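Local atomic coordinates of cysteine desulfurase (Thermococcus onnurineus, PDB entry 5B89), a protein that probably uses pyridoxal 5'-phosphate to take sulfur from L-cysteine, passing it to a sulfur carrier and leaving L-alanine. Residues 237-242 and 302-307; 176-181 and 203-208; 348-353 and 387-392; 91-96 and 220-225; 117-122 and 256-261. All coordinates share one frame; numbering follows the deposited sequence.

Contact 1 of 5, residues 237-242 and 302-307; sequences GPMGPT and RYIERI
P238 and I304 mark the closest backbone approach, their CA atoms 6.7 Å apart, where the irregular loop 237-242 passes the last turns of helix 291-307. No hydrogen bond spans the two segments, so the join rests on van der Waals packing, with 177 Å² buried over both sides. M239 has a left-handed backbone conformation (phi 68°, psi 31°) and its CB points toward the helix. From there the chain bends at chi3 (-149°), which gives sulfur and methyl different partners. SD lies 4.0 Å from Y303 CD2 and approaches the ring obliquely, 5.0 Å from SD to the ring centroid: a Met-aromatic contact. CE goes on to I304, 3.6 Å from its CD1. That same I304 CD1 also meets the loop backbone, 3.6 Å from G237 O, while I304 CG1 lies 3.8 Å from P238 O. With an alanine in place of M239, the Y303 ring would probably lose its sulfur neighbour and a gap would be likely to open beside I304 CD1. The far end of Y303 is held elsewhere, by a hydrogen bond from its OH to D30. The loop follows directly on K236, which lines the pyridoxal phosphate and alanine pockets, and the side chain of P238 is about 9 Å from the cofactor; the contact thus backs the cofactor-binding loop of a class-V aminotransferase fold with a helix.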
# COMPACT_ATOMS: atom_id res chain seq x y z
N GLY B 237 -11.70 11.77 -2.64
CA GLY B 237 -12.04 12.77 -3.57
C GLY B 237 -11.26 12.82 -4.86
O GLY B 237 -11.77 13.26 -5.91
N PRO B 238 -9.96 12.43 -4.88
CA PRO B 238 -9.18 12.51 -6.12
C PRO B 238 -9.64 11.54 -7.24
O PRO B 238 -9.02 11.58 -8.31
CB PRO B 238 -7.73 12.15 -5.69
CG PRO B 238 -7.68 12.60 -4.28
CD PRO B 238 -9.04 12.27 -3.73
N MET B 239 -10.57 10.63 -6.95
CA MET B 239 -11.17 9.73 -7.97
C MET B 239 -10.06 8.73 -8.44
O MET B 239 -10.11 8.29 -9.60
CB MET B 239 -11.81 10.48 -9.19
CG MET B 239 -13.07 11.13 -8.66
SD MET B 239 -13.97 11.80 -10.12
CE MET B 239 -14.80 13.21 -9.52
N GLY B 240 -9.13 8.38 -7.60
CA GLY B 240 -8.09 7.41 -7.86
C GLY B 240 -8.48 6.06 -7.34
O GLY B 240 -9.50 5.78 -6.79
N PRO B 241 -7.51 5.15 -7.57
CA PRO B 241 -7.67 3.75 -7.12
C PRO B 241 -7.48 3.54 -5.65
O PRO B 241 -7.01 4.50 -4.95
CB PRO B 241 -6.62 2.95 -7.89
CG PRO B 241 -5.52 3.96 -8.00
CD PRO B 241 -6.21 5.35 -8.22
N THR B 242 -7.79 2.36 -5.11
CA THR B 242 -7.44 2.02 -3.74
C THR B 242 -5.96 1.71 -3.68
O THR B 242 -5.25 1.55 -4.67
CB THR B 242 -8.30 0.85 -3.26
OG1 THR B 242 -8.03 -0.31 -4.10
CG2 THR B 242 -9.75 1.16 -3.31
N ARG B 302 -5.57 14.49 -12.82
CA ARG B 302 -5.80 15.16 -14.08
C ARG B 302 -7.29 15.27 -14.46
O ARG B 302 -7.71 16.25 -15.05
CB ARG B 302 -5.03 14.47 -15.19
CG ARG B 302 -3.56 14.75 -15.12
CD ARG B 302 -3.27 16.20 -15.49
NE ARG B 302 -1.90 16.36 -15.92
CZ ARG B 302 -1.07 17.23 -15.42
NH1 ARG B 302 -1.50 18.00 -14.43
NH2 ARG B 302 0.17 17.31 -15.88
N TYR B 303 -8.07 14.27 -14.11
CA TYR B 303 -9.48 14.29 -14.38
C TYR B 303 -10.15 15.40 -13.52
O TYR B 303 -10.98 16.10 -13.99
CB TYR B 303 -10.05 12.89 -14.10
CG TYR B 303 -11.44 12.65 -14.53
CD1 TYR B 303 -11.72 12.24 -15.81
CD2 TYR B 303 -12.47 12.77 -13.66
CE1 TYR B 303 -13.02 12.03 -16.20
CE2 TYR B 303 -13.75 12.57 -14.03
CZ TYR B 303 -14.02 12.21 -15.32
OH TYR B 303 -15.32 12.05 -15.64
N ILE B 304 -9.74 15.48 -12.29
CA ILE B 304 -10.28 16.48 -11.37
C ILE B 304 -9.90 17.89 -11.88
O ILE B 304 -10.66 18.78 -11.79
CB ILE B 304 -9.69 16.27 -9.93
CG1 ILE B 304 -10.30 15.09 -9.18
CG2 ILE B 304 -9.85 17.50 -9.04
CD1 ILE B 304 -11.78 15.11 -8.94
N GLU B 305 -8.71 18.02 -12.40
CA GLU B 305 -8.19 19.37 -12.92
C GLU B 305 -9.00 19.74 -14.14
O GLU B 305 -9.29 21.01 -14.29
CB GLU B 305 -6.68 19.30 -13.19
CG GLU B 305 -5.93 19.23 -11.87
CD GLU B 305 -4.43 18.97 -11.98
OE1 GLU B 305 -3.71 19.16 -10.91
OE2 GLU B 305 -4.05 18.46 -13.06
N ARG B 306 -9.48 18.85 -14.94
CA ARG B 306 -10.27 19.18 -16.12
C ARG B 306 -11.62 19.69 -15.69
O ARG B 306 -12.20 20.63 -16.31
CB ARG B 306 -10.42 17.91 -17.01
CG ARG B 306 -11.02 18.07 -18.36
CD ARG B 306 -10.90 16.73 -19.18
NE ARG B 306 -11.99 16.64 -20.15
CZ ARG B 306 -13.13 15.95 -19.99
NH1 ARG B 306 -13.41 15.19 -18.89
NH2 ARG B 306 -14.03 16.00 -20.96
N ILE B 307 -12.22 19.18 -14.62
CA ILE B 307 -13.45 19.61 -14.11
C ILE B 307 -13.22 20.93 -13.39
O ILE B 307 -14.01 21.88 -13.61
CB ILE B 307 -14.03 18.62 -13.13
CG1 ILE B 307 -14.26 17.28 -13.83
CG2 ILE B 307 -15.25 19.18 -12.43
CD1 ILE B 307 -14.43 16.17 -12.83

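Contact 2 of 5, residues 176-181 and 203-208; sequences KLVAVQ and EGAIFV
V208, V178 and I206 each bury more surface here than any other residue in this pairing of parallel strands, the two strands of a beta-alpha-beta crossover whose connecting helix is 193-203. The strand segments run 15° apart, and three parallel bridges set the register: L177 with I206, V178 with F207 and A179 with V208. V178 is gripped through both backbone polar atoms: its N donates to I206 O at 2.8 Å, and its O accepts from V208 N at 2.8 Å, each bond nearly in line with the carbonyl. V208 O then takes V180 N, continuing the ladder. On the face shared by L177, I206 and V208, I206 CG2, from L177's own bridge partner, comes to L177 CD1, while V208 CG2 reaches the same methyl from further along the strand, at 3.9 Å. Helix 106-117 covers this side, with L110 and V113 against V208. On the other face, the methyls of V178 diverge. CG1, anti to the backbone N (chi1 177°), meets the edge of the F207 ring, 3.9 Å from CD1, whereas CG2 turns to A205 CB. V180 CG2 touches the far end of the same ring, 3.8 Å from F207 CZ, and helix 193-203 packs on F207 through V193, L196 and A200. G204, with positive phi, closes that helix in a Schellman motif before the strand begins. At this entrance K176 O accepts from I206 N, which stands 37° above the carbonyl plane, and also from a water that donates at 2.8 Å to G204 O.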
# COMPACT_ATOMS: atom_id res chain seq x y z
N LYS B 176 4.27 21.06 20.95
CA LYS B 176 5.30 20.56 20.09
C LYS B 176 4.76 20.26 18.67
O LYS B 176 5.47 20.46 17.66
CB LYS B 176 5.94 19.33 20.71
CG LYS B 176 7.11 18.71 19.96
CD LYS B 176 8.31 19.47 20.40
CE LYS B 176 9.56 18.87 19.81
NZ LYS B 176 10.68 19.70 20.35
N LEU B 177 3.52 19.77 18.66
CA LEU B 177 2.92 19.30 17.37
C LEU B 177 1.41 19.50 17.53
O LEU B 177 0.83 19.26 18.58
CB LEU B 177 3.31 17.86 17.14
CG LEU B 177 2.80 17.25 15.78
CD1 LEU B 177 3.82 16.26 15.21
CD2 LEU B 177 1.45 16.59 15.92
N VAL B 178 0.84 19.87 16.40
CA VAL B 178 -0.62 20.12 16.25
C VAL B 178 -1.05 19.25 15.05
O VAL B 178 -0.43 19.43 13.95
CB VAL B 178 -0.92 21.54 16.00
CG1 VAL B 178 -2.40 21.79 15.76
CG2 VAL B 178 -0.49 22.48 17.15
N ALA B 179 -2.06 18.43 15.24
CA ALA B 179 -2.60 17.61 14.17
C ALA B 179 -4.09 17.88 14.02
O ALA B 179 -4.81 17.73 14.94
CB ALA B 179 -2.37 16.15 14.45
N VAL B 180 -4.51 18.26 12.84
CA VAL B 180 -5.93 18.52 12.63
C VAL B 180 -6.43 18.01 11.28
O VAL B 180 -5.73 17.93 10.32
CB VAL B 180 -6.27 20.01 12.72
CG1 VAL B 180 -5.81 20.59 14.06
CG2 VAL B 180 -5.65 20.75 11.58
N GLN B 181 -7.72 17.71 11.27
CA GLN B 181 -8.34 17.30 10.06
C GLN B 181 -8.79 18.57 9.35
O GLN B 181 -9.13 19.49 9.94
CB GLN B 181 -9.56 16.43 10.35
CG GLN B 181 -10.67 17.19 10.98
CD GLN B 181 -11.77 16.34 11.58
OE1 GLN B 181 -11.74 15.14 11.56
NE2 GLN B 181 -12.75 17.00 12.09
N GLU B 203 3.63 29.91 16.82
CA GLU B 203 4.03 29.33 18.04
C GLU B 203 5.17 28.32 18.00
O GLU B 203 5.56 27.78 19.05
CB GLU B 203 2.81 28.74 18.77
CG GLU B 203 1.70 29.79 19.09
CD GLU B 203 2.14 31.00 19.94
OE1 GLU B 203 3.15 30.83 20.71
OE2 GLU B 203 1.43 32.07 19.83
N GLY B 204 5.69 28.06 16.79
CA GLY B 204 6.76 27.04 16.65
C GLY B 204 6.32 25.59 16.82
O GLY B 204 7.14 24.74 17.12
N ALA B 205 5.02 25.25 16.57
CA ALA B 205 4.54 23.88 16.64
C ALA B 205 4.61 23.27 15.22
O ALA B 205 4.28 23.95 14.25
CB ALA B 205 3.07 23.90 17.09
N ILE B 206 4.93 22.00 15.16
CA ILE B 206 4.85 21.23 13.89
C ILE B 206 3.32 21.11 13.55
O ILE B 206 2.57 20.81 14.46
CB ILE B 206 5.49 19.92 14.02
CG1 ILE B 206 7.00 20.09 14.26
CG2 ILE B 206 5.19 19.03 12.74
CD1 ILE B 206 7.65 18.83 14.73
N PHE B 207 2.98 21.36 12.30
CA PHE B 207 1.56 21.32 11.84
C PHE B 207 1.31 20.12 10.85
O PHE B 207 1.90 20.15 9.79
CB PHE B 207 1.22 22.66 11.24
CG PHE B 207 -0.30 22.89 11.08
CD1 PHE B 207 -1.16 22.74 12.15
CD2 PHE B 207 -0.77 23.25 9.83
CE1 PHE B 207 -2.53 22.99 11.95
CE2 PHE B 207 -2.11 23.47 9.62
CZ PHE B 207 -2.99 23.38 10.67
N VAL B 208 0.46 19.28 11.29
CA VAL B 208 0.07 18.07 10.53
C VAL B 208 -1.38 18.19 10.12
O VAL B 208 -2.26 18.40 10.97
CB VAL B 208 0.27 16.87 11.38
CG1 VAL B 208 -0.08 15.56 10.64
CG2 VAL B 208 1.68 16.73 11.95
O HOH W 1 7.73 22.02 17.58

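Contact 3 of 5, residues 348-353 and 387-392; sequences SFNVPG and NGTVRA. With ALA (alanine), chain H.
The F349 ring lies with one face against V390, whose CB is 3.8 Å from the ring centroid and 16° off the ring normal, a CH-pi contact offset toward the rim. F349 reaches this place because CG is set between its backbone N and carbonyl carbon (chi1 60°), folding the ring across the neighbouring strand; V390 CG1 then closes to 3.5 Å from F349 CZ. The backbones fix the overlap: F349 and V390 form an antiparallel hydrogen-bonded pair, F349 N to V390 O and V390 N to F349 O, both 2.8 Å. A smaller alanine at F349 would probably strip V390 of its ring cover and open a gap reaching toward A392. Beyond the strand end, N350 turns its amide to segment 387-392, ND2 donating to G388 O at 3.0 Å, nearly straight at 171° and within the planes of both groups. On the face that carries S348 and R391 the groups are polar. S348 OG has T389 OG1 as a neighbour at 3.0 Å; S348 OG is also bonded to A186 O, and T389 OG1 to H375. R391 bends at chi3 to present its guanidinium to the alanine carboxylate, NH1 to O at 2.8 Å and NH2 to OXT at 3.1 Å. This two-point grip, with N185 O also bonded to NH1, probably fixes how the bound alanine lies, consistent with its being the product. Strand 346-349 is an edge strand of its sheet within this chain, strand 389-393 lies between it and strand 368-373, and helices 356-365 and 400-415 cover the V390 and F349 side.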
# COMPACT_ATOMS: atom_id res chain seq x y z
N SER B 348 -24.72 14.15 7.65
CA SER B 348 -25.08 13.15 8.61
C SER B 348 -26.40 13.58 9.22
O SER B 348 -26.67 14.76 9.46
CB SER B 348 -24.03 13.05 9.80
OG SER B 348 -22.97 12.18 9.44
N PHE B 349 -27.24 12.58 9.44
CA PHE B 349 -28.56 12.76 9.97
C PHE B 349 -29.03 11.51 10.68
O PHE B 349 -28.39 10.50 10.67
CB PHE B 349 -29.57 13.13 8.86
CG PHE B 349 -29.71 12.10 7.78
CD1 PHE B 349 -28.83 12.05 6.76
CD2 PHE B 349 -30.79 11.24 7.74
CE1 PHE B 349 -28.94 11.12 5.78
CE2 PHE B 349 -30.92 10.31 6.75
CZ PHE B 349 -30.00 10.25 5.76
N ASN B 350 -30.18 11.65 11.32
CA ASN B 350 -30.83 10.53 11.98
C ASN B 350 -32.34 10.68 11.88
O ASN B 350 -32.84 11.73 11.79
CB ASN B 350 -30.47 10.39 13.46
CG ASN B 350 -29.26 9.52 13.70
OD1 ASN B 350 -29.17 8.44 13.22
ND2 ASN B 350 -28.37 10.01 14.48
N VAL B 351 -33.01 9.55 11.90
CA VAL B 351 -34.47 9.53 11.91
C VAL B 351 -34.90 9.09 13.31
O VAL B 351 -34.56 8.03 13.71
CB VAL B 351 -35.06 8.59 10.86
CG1 VAL B 351 -36.58 8.60 10.97
CG2 VAL B 351 -34.64 9.00 9.47
N PRO B 352 -35.61 9.95 14.03
CA PRO B 352 -36.03 9.61 15.43
C PRO B 352 -36.84 8.34 15.45
O PRO B 352 -37.69 8.14 14.58
CB PRO B 352 -36.89 10.79 15.80
CG PRO B 352 -36.37 11.91 14.99
CD PRO B 352 -36.08 11.28 13.62
N GLY B 353 -36.46 7.42 16.34
CA GLY B 353 -37.11 6.12 16.36
C GLY B 353 -36.51 4.96 15.61
O GLY B 353 -36.92 3.83 15.81
N ASN B 387 -25.38 7.32 18.99
CA ASN B 387 -24.66 6.04 18.77
C ASN B 387 -23.98 6.01 17.40
O ASN B 387 -23.09 5.22 17.14
CB ASN B 387 -25.62 4.86 18.80
CG ASN B 387 -26.33 4.74 20.12
OD1 ASN B 387 -25.69 4.89 21.16
ND2 ASN B 387 -27.65 4.47 20.09
N GLY B 388 -24.51 6.84 16.52
CA GLY B 388 -24.08 6.91 15.15
C GLY B 388 -25.05 7.73 14.34
O GLY B 388 -25.96 8.28 14.86
N THR B 389 -24.81 7.78 13.04
CA THR B 389 -25.63 8.54 12.14
C THR B 389 -25.76 7.85 10.80
O THR B 389 -25.08 6.91 10.53
CB THR B 389 -25.01 9.95 11.82
OG1 THR B 389 -23.83 9.79 11.05
CG2 THR B 389 -24.66 10.73 13.04
N VAL B 390 -26.66 8.37 10.00
CA VAL B 390 -26.81 8.01 8.62
C VAL B 390 -26.03 9.11 7.91
O VAL B 390 -26.09 10.23 8.31
CB VAL B 390 -28.26 8.00 8.11
CG1 VAL B 390 -28.28 7.34 6.75
CG2 VAL B 390 -29.13 7.21 9.06
N ARG B 391 -25.28 8.76 6.88
CA ARG B 391 -24.42 9.76 6.21
C ARG B 391 -24.54 9.66 4.72
O ARG B 391 -24.19 8.64 4.12
CB ARG B 391 -22.93 9.61 6.62
CG ARG B 391 -21.98 10.68 6.11
CD ARG B 391 -20.56 10.26 6.46
NE ARG B 391 -20.11 9.13 5.65
CZ ARG B 391 -19.04 8.43 5.84
NH1 ARG B 391 -18.24 8.74 6.85
NH2 ARG B 391 -18.68 7.39 5.08
N ALA B 392 -24.98 10.75 4.13
CA ALA B 392 -25.04 10.90 2.69
C ALA B 392 -23.89 11.85 2.34
O ALA B 392 -23.76 12.85 2.92
CB ALA B 392 -26.35 11.48 2.24
N ALA H . -12.88 8.11 6.10
CA ALA H . -13.93 7.14 5.51
C ALA H . -15.27 6.96 6.27
O ALA H . -15.57 7.87 7.07
CB ALA H . -13.43 5.72 5.20
OXT ALA H . -16.13 6.03 6.06

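Contact 4 of 5, residues 91-96 and 220-225; sequences DFIGAK and VNVKKL
I93 places CG1 between its backbone N and carbonyl carbon (chi1 70°), and the chain extends from there to carry CD1 to V222, 3.9 Å from its CG1. V222, with CG1 anti to its carbonyl carbon (chi1 -63°), is left with CG2 toward the turn, 3.7 Å from G94 O. The two side chains thus meet at their methyls alongside the one direct hydrogen bond between the segments, V222 N to I93 O, 2.9 Å long and close to straight at 170°. Two weaker contacts accompany it: I93 CA approaches V220 O at 3.4 Å, and N221 CA approaches I93 O at the same distance. The chain leaves its helix at G94, whose positive phi belongs to a Schellman motif. A side chain could hardly fit there, since a CB would clash with N221 ND2, so glycine answers both the backbone angles and the close neighbour. The amide of N221 serves two ends. OD1 accepts from K224 N at 3.1 Å, an Asx motif at the start of 222-225, whose backbone angles are helical. ND2 donates to a water at 3.0 Å, and that water donates onward to F92 O, bridging the segments. The contact therefore joins the C-terminal end of helix 73-93 to the connection between strands 206-210 and 229-233. Y248 of strand 245-249 lies against I93, A95 and V222, F232 of strand 229-233 against I93, and F92 reaches helix 291-307.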
# COMPACT_ATOMS: atom_id res chain seq x y z
N ASP B 91 2.35 19.02 -7.76
CA ASP B 91 1.73 20.22 -8.25
C ASP B 91 0.30 20.42 -7.74
O ASP B 91 -0.08 21.51 -7.53
CB ASP B 91 1.78 20.34 -9.77
CG ASP B 91 3.16 20.51 -10.31
OD1 ASP B 91 4.04 20.92 -9.64
OD2 ASP B 91 3.32 20.23 -11.48
N PHE B 92 -0.44 19.35 -7.57
CA PHE B 92 -1.82 19.44 -7.12
C PHE B 92 -1.93 20.10 -5.73
O PHE B 92 -2.84 20.78 -5.52
CB PHE B 92 -2.40 18.00 -7.11
CG PHE B 92 -3.86 17.89 -6.73
CD1 PHE B 92 -4.82 18.48 -7.48
CD2 PHE B 92 -4.23 17.12 -5.70
CE1 PHE B 92 -6.14 18.34 -7.16
CE2 PHE B 92 -5.54 16.95 -5.38
CZ PHE B 92 -6.49 17.57 -6.11
N ILE B 93 -0.95 19.86 -4.87
CA ILE B 93 -0.94 20.41 -3.53
C ILE B 93 0.06 21.52 -3.26
O ILE B 93 0.21 21.95 -2.21
CB ILE B 93 -0.88 19.33 -2.43
CG1 ILE B 93 0.47 18.64 -2.41
CG2 ILE B 93 -1.99 18.34 -2.66
CD1 ILE B 93 0.64 17.68 -1.26
N GLY B 94 0.72 21.92 -4.31
CA GLY B 94 1.69 23.04 -4.18
C GLY B 94 2.98 22.64 -3.57
O GLY B 94 3.74 23.54 -3.01
N ALA B 95 3.42 21.37 -3.60
CA ALA B 95 4.67 20.92 -3.04
C ALA B 95 5.76 20.75 -4.09
O ALA B 95 5.42 20.75 -5.29
CB ALA B 95 4.42 19.56 -2.40
N LYS B 96 6.95 20.52 -3.64
CA LYS B 96 8.06 20.13 -4.53
C LYS B 96 7.95 18.62 -4.73
O LYS B 96 7.49 17.87 -3.84
CB LYS B 96 9.40 20.45 -3.94
CG LYS B 96 9.62 21.98 -3.64
CD LYS B 96 11.02 22.19 -3.06
CE LYS B 96 11.35 23.67 -2.76
NZ LYS B 96 12.81 23.78 -2.47
N VAL B 220 -6.56 22.18 -1.76
CA VAL B 220 -5.65 21.73 -0.76
C VAL B 220 -4.26 22.17 -1.13
O VAL B 220 -3.76 21.67 -2.14
CB VAL B 220 -5.70 20.19 -0.51
CG1 VAL B 220 -4.58 19.77 0.44
CG2 VAL B 220 -7.05 19.86 0.07
N ASN B 221 -3.66 23.16 -0.43
CA ASN B 221 -2.40 23.71 -0.87
C ASN B 221 -1.52 23.83 0.36
O ASN B 221 -1.88 24.50 1.35
CB ASN B 221 -2.62 25.09 -1.46
CG ASN B 221 -1.35 25.72 -1.94
OD1 ASN B 221 -0.55 26.12 -1.16
ND2 ASN B 221 -1.08 25.62 -3.24
N VAL B 222 -0.36 23.19 0.35
CA VAL B 222 0.46 23.09 1.50
C VAL B 222 0.99 24.47 2.02
O VAL B 222 1.23 24.62 3.22
CB VAL B 222 1.61 22.09 1.38
CG1 VAL B 222 1.04 20.65 1.21
CG2 VAL B 222 2.57 22.48 0.29
N LYS B 223 1.28 25.33 1.09
CA LYS B 223 1.76 26.73 1.43
C LYS B 223 0.64 27.54 2.15
O LYS B 223 0.87 28.07 3.28
CB LYS B 223 2.19 27.44 0.16
CG LYS B 223 3.30 26.72 -0.66
CD LYS B 223 3.67 27.28 -2.06
CE LYS B 223 3.21 26.40 -3.27
NZ LYS B 223 2.04 26.97 -4.10
N LYS B 224 -0.55 27.52 1.60
CA LYS B 224 -1.70 28.22 2.12
C LYS B 224 -2.08 27.69 3.46
O LYS B 224 -2.47 28.44 4.35
CB LYS B 224 -2.89 28.18 1.23
CG LYS B 224 -2.64 28.84 -0.07
CD LYS B 224 -3.88 29.04 -0.87
CE LYS B 224 -3.43 29.58 -2.23
NZ LYS B 224 -4.66 29.77 -3.03
N LEU B 225 -1.94 26.37 3.69
CA LEU B 225 -2.32 25.76 4.92
C LEU B 225 -1.23 25.78 5.99
O LEU B 225 -1.42 25.33 7.10
CB LEU B 225 -2.71 24.30 4.64
CG LEU B 225 -3.97 24.12 3.81
CD1 LEU B 225 -4.18 22.60 3.61
CD2 LEU B 225 -5.26 24.85 4.29
O HOH W 2 -2.90 23.70 -4.65

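Contact 5 of 5, residues 117-122 and 256-261; sequences LGHIFK and TFEPPL
H119 brings the edge of its imidazole to the backbone carbonyl of T256, with NE2 2.8 Å from T256 O. The oxygen lies near the ring plane, but the N-H...O angle is only 124°, so this is a weak hydrogen bond despite its short length. The ring gets there by taking CG between the backbone N and carbonyl carbon (chi1 69°), and one of its faces is covered by I120 CG2. That same I120 methyl crosses to the other segment, where it meets T256 CG2 at 3.8 Å, the two side chains lying at about a right angle. Deeper in, L117 puts CD2 at the edge of the F257 ring, 3.9 Å from CD1, again crossing nearly perpendicular. F257 does not rely on this leucine alone: F284 meets its ring edge-to-face, and F229 packs against it with the planes at about 45°. The main chain adds a bond between E258 and G116, just before the first segment. P260 O then accepts from R143 of the second subunit, so the loop 256-261 also faces the dimer partner. E258 OE2 is 5.0 Å from H119 NE2, too far for contact, though a protonated histidine might feel its charge. Where the end of helix 106-117 and its following loop meet loop 256-261, the chemistry thus divides by depth: the leucine and phenylalanine supply the buried apolar part, and at solvent-exposed H119 the bent, weak bond probably contributes little beyond close polar contact.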
# COMPACT_ATOMS: atom_id res chain seq x y z
N LEU B 117 8.51 10.90 13.85
CA LEU B 117 8.79 12.04 14.70
C LEU B 117 8.83 11.68 16.17
O LEU B 117 9.10 12.51 16.92
CB LEU B 117 7.75 13.15 14.55
CG LEU B 117 7.68 13.83 13.19
CD1 LEU B 117 6.60 14.88 13.22
CD2 LEU B 117 9.00 14.46 12.82
N GLY B 118 8.56 10.45 16.54
CA GLY B 118 8.52 10.08 17.94
C GLY B 118 9.73 10.50 18.72
O GLY B 118 9.62 10.91 19.84
N HIS B 119 10.86 10.38 18.09
CA HIS B 119 12.17 10.70 18.75
C HIS B 119 12.29 12.15 19.15
O HIS B 119 13.10 12.44 20.04
CB HIS B 119 13.33 10.27 17.82
CG HIS B 119 13.44 11.10 16.58
ND1 HIS B 119 14.26 12.19 16.41
CD2 HIS B 119 12.74 10.99 15.43
CE1 HIS B 119 14.09 12.69 15.21
NE2 HIS B 119 13.16 11.98 14.60
N ILE B 120 11.50 13.09 18.60
CA ILE B 120 11.66 14.50 18.94
C ILE B 120 11.03 14.85 20.28
O ILE B 120 11.31 15.93 20.80
CB ILE B 120 11.12 15.46 17.87
CG1 ILE B 120 9.58 15.56 17.83
CG2 ILE B 120 11.64 15.08 16.51
CD1 ILE B 120 9.03 16.69 16.94
N PHE B 121 10.15 14.04 20.78
CA PHE B 121 9.41 14.36 21.96
C PHE B 121 10.11 14.03 23.27
O PHE B 121 10.81 13.09 23.35
CB PHE B 121 8.05 13.62 21.94
CG PHE B 121 7.14 14.07 20.83
CD1 PHE B 121 6.30 15.13 21.00
CD2 PHE B 121 7.11 13.40 19.64
CE1 PHE B 121 5.47 15.55 20.00
CE2 PHE B 121 6.30 13.82 18.63
CZ PHE B 121 5.49 14.91 18.81
N LYS B 122 9.83 14.86 24.27
CA LYS B 122 10.35 14.70 25.61
C LYS B 122 9.16 14.52 26.53
O LYS B 122 8.14 15.06 26.27
CB LYS B 122 11.10 15.98 26.01
CG LYS B 122 11.38 16.16 27.47
CD LYS B 122 12.18 17.42 27.75
CE LYS B 122 12.94 17.22 29.04
NZ LYS B 122 13.99 18.20 29.42
N THR B 256 15.27 15.55 10.16
CA THR B 256 14.63 15.36 11.47
C THR B 256 13.82 14.01 11.37
O THR B 256 13.84 13.19 12.22
CB THR B 256 13.62 16.50 11.80
OG1 THR B 256 14.32 17.73 11.88
CG2 THR B 256 12.84 16.25 13.14
N PHE B 257 13.14 13.82 10.24
CA PHE B 257 12.15 12.75 10.15
C PHE B 257 12.81 11.42 9.93
O PHE B 257 13.44 11.26 8.86
CB PHE B 257 11.23 13.09 8.99
CG PHE B 257 10.05 12.13 8.82
CD1 PHE B 257 9.01 12.12 9.74
CD2 PHE B 257 9.98 11.29 7.78
CE1 PHE B 257 7.98 11.24 9.60
CE2 PHE B 257 8.91 10.40 7.62
CZ PHE B 257 7.95 10.38 8.57
N GLU B 258 12.65 10.45 10.81
CA GLU B 258 13.27 9.15 10.66
C GLU B 258 12.42 8.23 9.84
O GLU B 258 11.27 8.10 10.13
CB GLU B 258 13.47 8.55 11.99
CG GLU B 258 14.24 7.29 11.94
CD GLU B 258 14.16 6.50 13.21
OE1 GLU B 258 14.27 5.28 13.02
OE2 GLU B 258 13.96 7.05 14.34
N PRO B 259 12.90 7.72 8.71
CA PRO B 259 12.04 6.84 7.91
C PRO B 259 11.57 5.64 8.67
O PRO B 259 12.41 4.81 9.08
CB PRO B 259 12.89 6.46 6.74
CG PRO B 259 14.26 6.85 7.06
CD PRO B 259 14.25 7.91 8.09
N PRO B 260 10.24 5.41 8.85
CA PRO B 260 9.85 4.25 9.64
C PRO B 260 10.03 2.95 8.92
O PRO B 260 10.18 1.92 9.54
CB PRO B 260 8.33 4.51 9.86
CG PRO B 260 8.28 6.01 9.81
CD PRO B 260 9.14 6.41 8.67
N LEU B 261 9.91 2.98 7.59
CA LEU B 261 10.00 1.78 6.74
C LEU B 261 11.24 1.90 5.87
O LEU B 261 11.41 2.86 5.06
CB LEU B 261 8.77 1.59 5.85
CG LEU B 261 7.43 1.64 6.56
CD1 LEU B 261 6.29 1.60 5.57
CD2 LEU B 261 7.28 0.58 7.60

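From the N terminus, segment 91-96 opens contact 4 and 117-122 opens contact 5. Contact 2 then opens and closes within both spans, pairing two strands across one helix. Contact 4 closes at 220-225, before 237-242 opens contact 1, and contact 5 closes at 256-261, inside contact 1, which ends at 302-307. Contact 5 therefore crosses both contact 4 and contact 1. Contact 3 follows in series, in the separate sheet near the C terminus, about 29 Å from contact 1 between centres. F92 touches I304 and E305, linking contacts 4 and 1, while I120 meets I206 and K176, linking contacts 5 and 2 around the seven-stranded sheet.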